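[PSI+] inducibility protein 3 (Saccharomyces cerevisiae, PDB 1ZX6) promotes, when overproduced, de novo induction of the [PSI+] prion form of SUP35, interacts with LAS17 and RSP5, and is represented here by its SH3 domain. Local coordinates at residues 19-22 with 26-29. Numbering follows the deposited sequence.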
# COMPACT_ATOMS: atom_id res chain seq x y z
N LEU A 19 3.89 2.22 5.01
CA LEU A 19 3.27 0.90 5.11
C LEU A 19 4.08 -0.07 4.25
O LEU A 19 3.97 -0.09 3.01
CB LEU A 19 1.82 0.97 4.61
CG LEU A 19 1.01 -0.36 4.58
CD1 LEU A 19 0.81 -0.89 5.98
CD2 LEU A 19 -0.34 -0.18 3.86
N GLY A 20 4.86 -0.91 4.91
CA GLY A 20 5.62 -1.94 4.22
C GLY A 20 4.68 -2.91 3.52
O GLY A 20 3.55 -3.15 3.99
N LEU A 21 5.14 -3.47 2.41
CA LEU A 21 4.34 -4.36 1.57
C LEU A 21 5.17 -5.59 1.12
O LEU A 21 6.34 -5.46 0.79
CB LEU A 21 3.83 -3.62 0.32
CG LEU A 21 2.99 -2.35 0.41
CD1 LEU A 21 2.80 -1.77 -1.00
CD2 LEU A 21 1.65 -2.61 1.08
N LYS A 22 4.55 -6.75 1.11
CA LYS A 22 5.21 -7.94 0.53
C LYS A 22 4.30 -8.35 -0.62
O LYS A 22 3.10 -8.17 -0.55
CB LYS A 22 5.38 -9.07 1.55
CG LYS A 22 6.35 -8.70 2.69
CD LYS A 22 7.11 -9.88 3.25
CE LYS A 22 8.33 -10.24 2.42
NZ LYS A 22 9.21 -11.24 3.10
N LYS A 26 -2.90 -7.88 0.42
CA LYS A 26 -4.08 -7.09 0.03
C LYS A 26 -4.29 -5.97 1.04
O LYS A 26 -4.30 -6.19 2.24
CB LYS A 26 -5.30 -8.00 -0.11
CG LYS A 26 -5.12 -9.05 -1.25
CD LYS A 26 -6.19 -10.11 -1.33
CE LYS A 26 -6.16 -11.06 -0.16
NZ LYS A 26 -4.87 -11.81 0.01
N VAL A 27 -4.47 -4.76 0.51
CA VAL A 27 -4.41 -3.52 1.25
C VAL A 27 -5.73 -2.81 1.07
O VAL A 27 -6.21 -2.68 -0.06
CB VAL A 27 -3.29 -2.65 0.73
CG1 VAL A 27 -3.13 -1.38 1.52
CG2 VAL A 27 -1.98 -3.44 0.70
N GLN A 28 -6.32 -2.36 2.16
CA GLN A 28 -7.52 -1.54 2.08
C GLN A 28 -7.07 -0.14 1.66
O GLN A 28 -6.29 0.48 2.35
CB GLN A 28 -8.23 -1.47 3.43
CG GLN A 28 -9.50 -0.66 3.38
CD GLN A 28 -10.30 -0.69 4.68
OE1 GLN A 28 -9.83 -1.16 5.72
NE2 GLN A 28 -11.54 -0.22 4.61
N LEU A 29 -7.57 0.36 0.53
CA LEU A 29 -7.17 1.67 0.05
C LEU A 29 -8.00 2.73 0.73
O LEU A 29 -9.23 2.77 0.54
CB LEU A 29 -7.32 1.72 -1.49
CG LEU A 29 -6.96 3.00 -2.23
CD1 LEU A 29 -5.63 3.58 -1.82
CD2 LEU A 29 -7.01 2.72 -3.76
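Val27 presents one methyl group to each of two leucines, Leu19 and Leu21, and these two meetings make up the whole join between residues 19-22 and the strand start at 26-29. Its CG1 comes within 3.8 Å of Leu19 CD2, the two side chains reaching toward each other tip to tip. Its CG2 lies 3.7 Å from Leu21 CD2, but here the side chains cross at about a right angle. Leu19 holds CG opposite its own backbone N (chi1 178°), which sends the side chain toward the strand, with CD2 the branch that arrives. Leu21 sets out along the flank of the gap; chi1 of -57° places CG beside the backbone N, and chi2 of 172° sets CD1 anti to CA, leaving CD2 to meet Val27. The packing is thus a pair of methyl contacts at normal van der Waals distance. No hydrogen bond spans the segments, the backbones stay well apart, with 8.8 Å between Leu21 CA and Val27 CA, and all three touching residues are buried.

Beyond this apolar patch the contact opens out. Lys22 and Lys26 are both exposed and carry their side chains clear of the opposing segment. Gly20 is partly exposed and adds no side chain, although its O accepts a hydrogen bond from Arg45 NH1. Lys22 N is bonded to Asp25 OD2, within the short diverging turn that leads into strand 26-32.

The arrangement belongs to the small hydrophobic core of the SH3 beta-barrel, where the end of the RT loop folds back over the sheet. Phe49 of strand 45-50 touches Leu19, Leu21 and Val27, Val5 and Ala7 of strand 4-7 pack on Val27 and Leu21 respectively, and Cys42 of strand 37-42 also meets Val27.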